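Local coordinates for protein phosphoribosylaminoimidazole carboxylase (Bombyx mori, PDB 4JA0) that probably catalyses two steps of de novo purine biosynthesis, as an AIR carboxylase and a SAICAR synthetase joined in one chain, at residues Arg41-Asp46 / Gln231-Leu236; Pro127-Phe132 / Ala171-Phe176; Val271-Pro276 / Leu298-Ala303. One frame throughout, in Å; residues are numbered along the deposited sequence.

Contact 1. Residues Arg41-Asp46 / Gln231-Leu236; sequences RITAGD and QVYRNL
D46 and R234 form a salt bridge, and Y233 packs on T43 and G45 beside it, so that the short helix 231-235 is held against the end of strand 36-43 and the loop that follows. The guanidinium of R234 comes side-on: its NE and NH2 both grip a single carboxylate oxygen, OD2 of D46, each at 3.0 Å. The two N-H groups reach OD2 from the same face of the carboxylate, and that plane is turned 57° from the guanidinium plane. This is therefore not the flat, fork-to-fork pairing of an arginine with both oxygens. OD1 makes a second salt bridge, to K230, so both oxygens have a cationic partner. An arm extended from CG to NE lets R234 reach D46, while its NH1 turns back along the helix to OE1 of Q231, 3.0 Å away, which helps set the rotation of the guanidinium; the same OE1 also accepts from R217.

Y233 points straight at the strand end, with CG trans to the backbone N (chi1 176°). T43 approaches one face of its ring, OG1 lying 3.7 Å from CD1 toward the rim. G45, lacking a side chain, lets the backbone pass along the ring edge. The tyrosine hydroxyl is hydrogen-bonded to D52, on the strand next to 36-43, and suits a buried place with a polar end. A sulfate bound about 6 Å from the R234 side chain is consistent with an anion-accepting pocket, and the arrangement belongs to the SAICAR synthetase fold, where a late short helix closes against the N-terminal antiparallel sheet.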
loop_
_atom_site.group_PDB
_atom_site.type_symbol
_atom_site.label_atom_id
_atom_site.label_comp_id
_atom_site.label_asym_id
_atom_site.label_seq_id
_atom_site.Cartn_x
_atom_site.Cartn_y
_atom_site.Cartn_z
ATOM N N ARG A 41 -44.420 -56.363 -15.192
ATOM C CA ARG A 41 -45.133 -56.462 -13.920
ATOM C C ARG A 41 -44.659 -57.629 -13.058
ATOM O O ARG A 41 -45.467 -58.442 -12.603
ATOM C CB ARG A 41 -46.656 -56.553 -14.123
ATOM C CG ARG A 41 -47.420 -55.213 -14.099
ATOM C CD ARG A 41 -48.871 -55.354 -14.584
ATOM N NE ARG A 41 -49.003 -55.743 -15.984
ATOM C CZ ARG A 41 -49.171 -54.881 -16.984
ATOM N NH1 ARG A 41 -49.270 -53.581 -16.734
ATOM N NH2 ARG A 41 -49.277 -55.318 -18.234
ATOM N N ILE A 42 -43.347 -57.699 -12.838
ATOM C CA ILE A 42 -42.753 -58.746 -12.013
ATOM C C ILE A 42 -41.913 -58.130 -10.888
ATOM O O ILE A 42 -41.371 -57.035 -11.031
ATOM C CB ILE A 42 -41.857 -59.675 -12.852
ATOM N N THR A 43 -41.770 -58.862 -9.791
ATOM C CA THR A 43 -40.961 -58.409 -8.664
ATOM C C THR A 43 -39.981 -59.546 -8.312
ATOM O O THR A 43 -40.379 -60.637 -7.883
ATOM C CB THR A 43 -41.865 -57.928 -7.450
ATOM O OG1 THR A 43 -41.077 -57.596 -6.291
ATOM C CG2 THR A 43 -42.929 -58.968 -7.082
ATOM N N ALA A 44 -38.692 -59.270 -8.502
ATOM C CA ALA A 44 -37.655 -60.292 -8.429
ATOM C C ALA A 44 -36.764 -60.041 -7.237
ATOM O O ALA A 44 -35.652 -59.530 -7.377
ATOM C CB ALA A 44 -36.824 -60.325 -9.719
ATOM N N GLY A 45 -37.271 -60.396 -6.064
ATOM C CA GLY A 45 -36.501 -60.328 -4.841
ATOM C C GLY A 45 -35.254 -61.160 -4.968
ATOM O O GLY A 45 -35.323 -62.373 -5.215
ATOM N N ASP A 46 -34.123 -60.478 -4.796
ATOM C CA ASP A 46 -32.789 -61.021 -5.025
ATOM C C ASP A 46 -32.615 -62.454 -4.524
ATOM O O ASP A 46 -33.028 -62.799 -3.415
ATOM C CB ASP A 46 -31.742 -60.102 -4.385
ATOM C CG ASP A 46 -32.063 -58.636 -4.578
ATOM O OD1 ASP A 46 -32.783 -58.294 -5.539
ATOM O OD2 ASP A 46 -31.589 -57.818 -3.765
ATOM N N GLN A 231 -37.401 -54.056 0.520
ATOM C CA GLN A 231 -36.921 -54.884 1.616
ATOM C C GLN A 231 -38.093 -55.651 2.235
ATOM O O GLN A 231 -37.923 -56.751 2.762
ATOM C CB GLN A 231 -36.209 -54.043 2.679
ATOM C CG GLN A 231 -35.383 -54.861 3.671
ATOM C CD GLN A 231 -34.327 -55.731 2.987
ATOM O OE1 GLN A 231 -33.744 -55.335 1.975
ATOM N NE2 GLN A 231 -34.078 -56.918 3.540
ATOM N N VAL A 232 -39.281 -55.056 2.167
ATOM C CA VAL A 232 -40.492 -55.694 2.668
ATOM C C VAL A 232 -40.707 -57.015 1.945
ATOM O O VAL A 232 -41.036 -58.042 2.561
ATOM C CB VAL A 232 -41.724 -54.784 2.471
ATOM C CG1 VAL A 232 -43.011 -55.562 2.666
ATOM C CG2 VAL A 232 -41.667 -53.604 3.431
ATOM N N TYR A 233 -40.493 -56.984 0.633
ATOM C CA TYR A 233 -40.637 -58.181 -0.183
ATOM C C TYR A 233 -39.518 -59.205 0.107
ATOM O O TYR A 233 -39.772 -60.408 0.156
ATOM C CB TYR A 233 -40.686 -57.799 -1.669
ATOM C CG TYR A 233 -40.738 -58.981 -2.612
ATOM C CD1 TYR A 233 -39.629 -59.341 -3.368
ATOM C CD2 TYR A 233 -41.897 -59.748 -2.738
ATOM C CE1 TYR A 233 -39.678 -60.420 -4.228
ATOM C CE2 TYR A 233 -41.950 -60.839 -3.605
ATOM C CZ TYR A 233 -40.831 -61.168 -4.348
ATOM O OH TYR A 233 -40.851 -62.241 -5.215
ATOM N N ARG A 234 -38.292 -58.736 0.321
ATOM C CA ARG A 234 -37.184 -59.638 0.636
ATOM C C ARG A 234 -37.396 -60.385 1.952
ATOM O O ARG A 234 -37.042 -61.561 2.073
ATOM C CB ARG A 234 -35.862 -58.875 0.712
ATOM C CG ARG A 234 -35.371 -58.326 -0.600
ATOM C CD ARG A 234 -34.047 -57.604 -0.408
ATOM N NE ARG A 234 -33.568 -57.007 -1.654
ATOM C CZ ARG A 234 -33.520 -55.699 -1.896
ATOM N NH1 ARG A 234 -33.912 -54.827 -0.970
ATOM N NH2 ARG A 234 -33.072 -55.266 -3.068
ATOM N N ASN A 235 -37.988 -59.700 2.929
ATOM C CA ASN A 235 -38.167 -60.254 4.269
ATOM C C ASN A 235 -39.144 -61.411 4.298
ATOM O O ASN A 235 -39.153 -62.205 5.241
ATOM C CB ASN A 235 -38.654 -59.182 5.249
ATOM C CG ASN A 235 -37.616 -58.109 5.510
ATOM O OD1 ASN A 235 -36.424 -58.292 5.249
ATOM N ND2 ASN A 235 -38.068 -56.978 6.033
ATOM N N LEU A 236 -39.963 -61.507 3.259
ATOM C CA LEU A 236 -40.943 -62.575 3.198
ATOM C C LEU A 236 -40.259 -63.932 2.970
ATOM O O LEU A 236 -39.577 -64.142 1.967
ATOM C CB LEU A 236 -41.953 -62.284 2.088
ATOM C CG LEU A 236 -42.764 -60.997 2.200
ATOM C CD1 LEU A 236 -43.698 -60.833 1.007
ATOM C CD2 LEU A 236 -43.547 -60.971 3.496
#

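Contact 2. Residues Pro127-Phe132 / Ala171-Phe176; sequences PKQETF and ATILIF
P127 faces both I173 and F176 across a buried strand-to-helix contact, and Q129, two residues along the strand, meets the same isoleucine. The pyrrolidine ring of P127 offers its outermost carbon: CG lies 4.0 Å from CG2 of I173 and 4.2 Å from CD2 of F176. The proline and isoleucine side chains cross obliquely, so a ring corner meets a methyl group rather than two surfaces lying flush. F176 also meets the proline at a slant, through CD2.

I173 serves two partners because its branches part at CB. CG2, trans to the backbone N, goes to P127, whereas CG1, beside that N (chi1 -60°), turns to Q129 and lies 3.9 Å from its CB. A beta-branched residue suits this place, for its two branches can meet two strand residues that project on the same side. Q129 adds the aliphatic start of its chain, which bends at chi2, and the Q129 and T172 side chains cross at about a right angle. That threonine presents its methyl CG2 to the strand and gives its hydroxyl to the backbone O of M168, one turn earlier in its own helix, so its polar group is satisfied without the strand. The interface is accordingly almost wholly apolar.

The short segments approach to 9.1 Å, their directions 132° apart, so helix 162-183 runs aslant to strand 123-132. W101 on strand 100-104 touches both Q129 and T172, and the T172 side chain also touches I195 and F197 of strand 188-200. The helix thus lies across three neighbouring strands of the antiparallel sheet, while K128, which leaves the strand away from the helix, forms a salt bridge with E146 of a second subunit.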
loop_
_atom_site.group_PDB
_atom_site.type_symbol
_atom_site.label_atom_id
_atom_site.label_comp_id
_atom_site.label_asym_id
_atom_site.label_seq_id
_atom_site.Cartn_x
_atom_site.Cartn_y
_atom_site.Cartn_z
ATOM N N PRO A 127 -21.278 -40.297 2.903
ATOM C CA PRO A 127 -21.919 -41.572 2.592
ATOM C C PRO A 127 -20.927 -42.576 2.044
ATOM O O PRO A 127 -20.072 -42.227 1.214
ATOM C CB PRO A 127 -22.931 -41.197 1.502
ATOM C CG PRO A 127 -23.198 -39.766 1.708
ATOM C CD PRO A 127 -21.903 -39.180 2.167
ATOM N N LYS A 128 -21.049 -43.810 2.530
ATOM C CA LYS A 128 -20.259 -44.935 2.060
ATOM C C LYS A 128 -20.650 -45.218 0.623
ATOM O O LYS A 128 -21.845 -45.214 0.286
ATOM C CB LYS A 128 -20.577 -46.162 2.900
ATOM C CG LYS A 128 -19.583 -47.315 2.804
ATOM C CD LYS A 128 -18.454 -47.148 3.785
ATOM C CE LYS A 128 -17.458 -48.272 3.650
ATOM N NZ LYS A 128 -16.371 -48.104 4.643
ATOM N N GLN A 129 -19.664 -45.463 -0.231
ATOM C CA GLN A 129 -19.978 -45.805 -1.607
ATOM C C GLN A 129 -19.194 -47.044 -2.047
ATOM O O GLN A 129 -17.973 -47.086 -1.931
ATOM C CB GLN A 129 -19.842 -44.561 -2.521
ATOM C CG GLN A 129 -19.020 -44.671 -3.789
ATOM C CD GLN A 129 -19.555 -45.645 -4.827
ATOM O OE1 GLN A 129 -20.538 -46.352 -4.614
ATOM N NE2 GLN A 129 -18.884 -45.697 -5.958
ATOM N N GLU A 130 -19.929 -48.068 -2.488
ATOM C CA GLU A 130 -19.372 -49.371 -2.851
ATOM C C GLU A 130 -19.752 -49.805 -4.257
ATOM O O GLU A 130 -20.738 -49.344 -4.834
ATOM C CB GLU A 130 -19.827 -50.435 -1.854
ATOM C CG GLU A 130 -19.410 -50.088 -0.453
ATOM C CD GLU A 130 -19.937 -51.024 0.605
ATOM O OE1 GLU A 130 -21.114 -51.441 0.512
ATOM O OE2 GLU A 130 -19.154 -51.329 1.536
ATOM N N THR A 131 -18.961 -50.711 -4.807
ATOM C CA THR A 131 -19.194 -51.156 -6.170
ATOM C C THR A 131 -19.368 -52.656 -6.249
ATOM O O THR A 131 -18.776 -53.412 -5.474
ATOM C CB THR A 131 -18.074 -50.685 -7.132
ATOM O OG1 THR A 131 -16.802 -50.775 -6.477
ATOM C CG2 THR A 131 -18.289 -49.265 -7.459
ATOM N N PHE A 132 -20.220 -53.061 -7.183
ATOM C CA PHE A 132 -20.540 -54.456 -7.377
ATOM C C PHE A 132 -20.576 -54.812 -8.842
ATOM O O PHE A 132 -21.106 -54.070 -9.667
ATOM C CB PHE A 132 -21.865 -54.783 -6.711
ATOM C CG PHE A 132 -21.826 -54.640 -5.230
ATOM C CD1 PHE A 132 -22.203 -53.452 -4.616
ATOM C CD2 PHE A 132 -21.389 -55.683 -4.442
ATOM C CE1 PHE A 132 -22.153 -53.311 -3.229
ATOM C CE2 PHE A 132 -21.338 -55.546 -3.063
ATOM C CZ PHE A 132 -21.724 -54.357 -2.457
ATOM N N ALA A 171 -20.321 -38.939 -8.606
ATOM C CA ALA A 171 -21.691 -38.774 -9.079
ATOM C C ALA A 171 -22.689 -39.570 -8.258
ATOM O O ALA A 171 -23.768 -39.082 -7.938
ATOM C CB ALA A 171 -21.802 -39.175 -10.544
ATOM N N THR A 172 -22.313 -40.788 -7.898
ATOM C CA THR A 172 -23.195 -41.657 -7.135
ATOM C C THR A 172 -23.470 -41.041 -5.766
ATOM O O THR A 172 -24.619 -40.976 -5.328
ATOM C CB THR A 172 -22.596 -43.087 -6.984
ATOM O OG1 THR A 172 -22.297 -43.629 -8.277
ATOM C CG2 THR A 172 -23.550 -44.030 -6.251
ATOM N N ILE A 173 -22.429 -40.573 -5.095
ATOM C CA ILE A 173 -22.623 -39.945 -3.800
ATOM C C ILE A 173 -23.521 -38.727 -3.937
ATOM O O ILE A 173 -24.407 -38.510 -3.109
ATOM C CB ILE A 173 -21.298 -39.520 -3.171
ATOM C CG1 ILE A 173 -20.408 -40.744 -2.980
ATOM C CG2 ILE A 173 -21.538 -38.818 -1.856
ATOM C CD1 ILE A 173 -19.005 -40.412 -2.521
ATOM N N LEU A 174 -23.315 -37.958 -5.003
ATOM C CA LEU A 174 -24.079 -36.726 -5.242
ATOM C C LEU A 174 -25.573 -36.963 -5.449
ATOM O O LEU A 174 -26.400 -36.270 -4.868
ATOM C CB LEU A 174 -23.491 -35.997 -6.453
ATOM C CG LEU A 174 -24.064 -34.634 -6.810
ATOM C CD1 LEU A 174 -24.206 -33.833 -5.550
ATOM C CD2 LEU A 174 -23.120 -33.930 -7.749
ATOM N N ILE A 175 -25.899 -37.973 -6.250
ATOM C CA ILE A 175 -27.281 -38.348 -6.545
ATOM C C ILE A 175 -27.986 -38.822 -5.286
ATOM O O ILE A 175 -29.149 -38.490 -5.048
ATOM C CB ILE A 175 -27.323 -39.450 -7.615
ATOM C CG1 ILE A 175 -26.989 -38.848 -8.973
ATOM C CG2 ILE A 175 -28.673 -40.170 -7.641
ATOM C CD1 ILE A 175 -26.594 -39.889 -9.989
ATOM N N PHE A 176 -27.267 -39.601 -4.483
ATOM C CA PHE A 176 -27.763 -39.984 -3.186
ATOM C C PHE A 176 -28.039 -38.735 -2.325
ATOM O O PHE A 176 -29.096 -38.619 -1.707
ATOM C CB PHE A 176 -26.761 -40.872 -2.469
ATOM C CG PHE A 176 -27.206 -41.260 -1.100
ATOM C CD1 PHE A 176 -27.963 -42.396 -0.905
ATOM C CD2 PHE A 176 -26.952 -40.428 -0.010
ATOM C CE1 PHE A 176 -28.399 -42.725 0.365
ATOM C CE2 PHE A 176 -27.393 -40.744 1.254
ATOM C CZ PHE A 176 -28.111 -41.889 1.448
#

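Contact 3. Residues Val271-Pro276 / Leu298-Ala303; sequences VFMGSP and LRVTSA
F272 and R299 lie side by side on one face of two parallel strands, and the phenyl ring of F272 has T301 over one face and R299 alongside its edge. From CB the chain turns so that CG lies beside the backbone N (chi1 -75°), and the ring leaves the sheet along the same direction as its neighbours. CG and CD2 each lie 4.0 Å from CG2 of T301, whose methyl sits over one ring face, a CH-pi contact with CG2 20° off the ring normal. CD1 is 3.6 Å from CB of R299, and CE1 meets CG of R299, near the ring plane, at 3.9 Å. The F272 side chain also touches I313 and M314 of helix 307-317 and L336 and L340 of helix 336-343, a hydrophobic setting that suits phenylalanine.

Backbone bonds hold this register: R299 N to V271 O and M273 N to R299 O, both 2.8 Å, followed by T301 N to M273 O. On the opposite face V271 packs against L298, and CG of M273 lies 3.6 Å from CG2 of V300. Both strands belong to one beta-alpha-beta unit, helix 279-291 covering the V271 side. After them come sequences GSP and SAH, which match loops lining the active site in bacterial PurE, so both probably have that role here.

The chemistry is divided: directed bonds fix the backbones, apolar contacts fill both faces, and R299 hydrogen-bonds through NH1 to the Y317 hydroxyl and forms a salt bridge through NH2 with D417 of a third subunit, which implies that this sheet edge is tied into the oligomer.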
loop_
_atom_site.group_PDB
_atom_site.type_symbol
_atom_site.label_atom_id
_atom_site.label_comp_id
_atom_site.label_asym_id
_atom_site.label_seq_id
_atom_site.Cartn_x
_atom_site.Cartn_y
_atom_site.Cartn_z
ATOM N N VAL A 271 -30.451 -7.089 -6.758
ATOM C CA VAL A 271 -29.182 -6.392 -6.885
ATOM C C VAL A 271 -29.415 -4.889 -7.001
ATOM O O VAL A 271 -29.996 -4.430 -7.975
ATOM C CB VAL A 271 -28.407 -6.876 -8.113
ATOM C CG1 VAL A 271 -27.013 -6.289 -8.105
ATOM C CG2 VAL A 271 -28.317 -8.391 -8.114
ATOM N N PHE A 272 -28.967 -4.115 -6.018
ATOM C CA PHE A 272 -29.033 -2.656 -6.131
ATOM C C PHE A 272 -27.714 -2.141 -6.680
ATOM O O PHE A 272 -26.663 -2.378 -6.070
ATOM C CB PHE A 272 -29.239 -1.994 -4.764
ATOM C CG PHE A 272 -30.626 -2.117 -4.214
ATOM C CD1 PHE A 272 -31.677 -2.548 -5.003
ATOM C CD2 PHE A 272 -30.881 -1.773 -2.898
ATOM C CE1 PHE A 272 -32.960 -2.649 -4.473
ATOM C CE2 PHE A 272 -32.151 -1.880 -2.366
ATOM C CZ PHE A 272 -33.191 -2.317 -3.153
ATOM N N MET A 273 -27.746 -1.446 -7.815
ATOM C CA MET A 273 -26.549 -0.755 -8.280
ATOM C C MET A 273 -26.732 0.753 -8.069
ATOM O O MET A 273 -27.812 1.301 -8.329
ATOM C CB MET A 273 -26.258 -1.072 -9.745
ATOM C CG MET A 273 -27.401 -0.705 -10.618
ATOM S SD MET A 273 -27.577 -1.640 -12.134
ATOM C CE MET A 273 -26.395 -0.767 -13.115
ATOM N N GLY A 274 -25.679 1.416 -7.590
ATOM C CA GLY A 274 -25.721 2.848 -7.309
ATOM C C GLY A 274 -25.743 3.744 -8.536
ATOM O O GLY A 274 -26.124 4.913 -8.461
ATOM N N SER A 275 -25.330 3.184 -9.670
ATOM C CA SER A 275 -25.308 3.897 -10.950
ATOM C C SER A 275 -25.602 2.942 -12.104
ATOM O O SER A 275 -25.200 1.782 -12.060
ATOM C CB SER A 275 -23.943 4.538 -11.186
ATOM O OG SER A 275 -23.750 4.783 -12.571
ATOM N N PRO A 276 -26.313 3.425 -13.139
ATOM C CA PRO A 276 -26.567 2.604 -14.337
ATOM C C PRO A 276 -25.294 2.187 -15.093
ATOM O O PRO A 276 -25.361 1.315 -15.957
ATOM C CB PRO A 276 -27.436 3.515 -15.219
ATOM C CG PRO A 276 -27.232 4.903 -14.678
ATOM C CD PRO A 276 -26.987 4.737 -13.208
ATOM N N LEU A 298 -32.850 -6.607 -10.991
ATOM C CA LEU A 298 -31.822 -5.581 -11.048
ATOM C C LEU A 298 -32.460 -4.220 -10.781
ATOM O O LEU A 298 -33.389 -3.818 -11.481
ATOM C CB LEU A 298 -31.151 -5.576 -12.419
ATOM C CG LEU A 298 -30.389 -6.835 -12.831
ATOM C CD1 LEU A 298 -29.686 -6.634 -14.172
ATOM C CD2 LEU A 298 -29.389 -7.235 -11.755
ATOM N N ARG A 299 -31.967 -3.505 -9.779
ATOM C CA ARG A 299 -32.516 -2.193 -9.482
ATOM C C ARG A 299 -31.424 -1.128 -9.423
ATOM O O ARG A 299 -30.295 -1.405 -9.052
ATOM C CB ARG A 299 -33.311 -2.219 -8.169
ATOM C CG ARG A 299 -34.316 -3.334 -8.067
ATOM C CD ARG A 299 -35.398 -3.171 -9.103
ATOM N NE ARG A 299 -35.973 -1.842 -9.023
ATOM C CZ ARG A 299 -37.045 -1.541 -8.293
ATOM N NH1 ARG A 299 -37.654 -2.484 -7.583
ATOM N NH2 ARG A 299 -37.495 -0.289 -8.264
ATOM N N VAL A 300 -31.771 0.093 -9.796
ATOM C CA VAL A 300 -30.832 1.187 -9.723
ATOM C C VAL A 300 -31.305 2.156 -8.645
ATOM O O VAL A 300 -32.436 2.602 -8.679
ATOM C CB VAL A 300 -30.710 1.913 -11.091
ATOM C CG1 VAL A 300 -29.732 3.101 -11.008
ATOM C CG2 VAL A 300 -30.260 0.943 -12.161
ATOM N N THR A 301 -30.438 2.441 -7.679
ATOM C CA THR A 301 -30.681 3.428 -6.631
ATOM C C THR A 301 -29.396 3.771 -5.890
ATOM O O THR A 301 -28.518 2.922 -5.702
ATOM C CB THR A 301 -31.754 2.989 -5.608
ATOM O OG1 THR A 301 -32.062 4.093 -4.735
ATOM C CG2 THR A 301 -31.272 1.788 -4.785
ATOM N N SER A 302 -29.322 5.015 -5.435
ATOM C CA SER A 302 -28.154 5.549 -4.759
ATOM C C SER A 302 -28.430 5.696 -3.268
ATOM O O SER A 302 -29.520 6.081 -2.873
ATOM C CB SER A 302 -27.817 6.916 -5.376
ATOM O OG SER A 302 -26.551 7.423 -4.988
ATOM N N ALA A 303 -27.466 5.364 -2.421
ATOM C CA ALA A 303 -27.650 5.638 -0.997
ATOM C C ALA A 303 -27.211 7.079 -0.630
ATOM O O ALA A 303 -27.426 7.538 0.505
ATOM C CB ALA A 303 -26.899 4.623 -0.164
#

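How the contacts relate
Contacts 1 and 2 lie in the SAICAR synthetase part of the chain, contact 3 in the AIR carboxylase part. Along the sequence contact 1 starts first and ends after contact 2, spanning it, whereas contact 3 follows both. The centres of contacts 1 and 2 are about 23 Å apart, and they use different antiparallel sheets, the first through strand 36-43 and the second through strand 123-132. Contact 3 belongs to the parallel sheet of the other part; its centre is about 61 Å from that of contact 1 and about 45 Å from that of contact 2, on the opposite side of the chain's centre. No two contacts touch, consistent with two separately folded catalytic parts joined in one bifunctional chain.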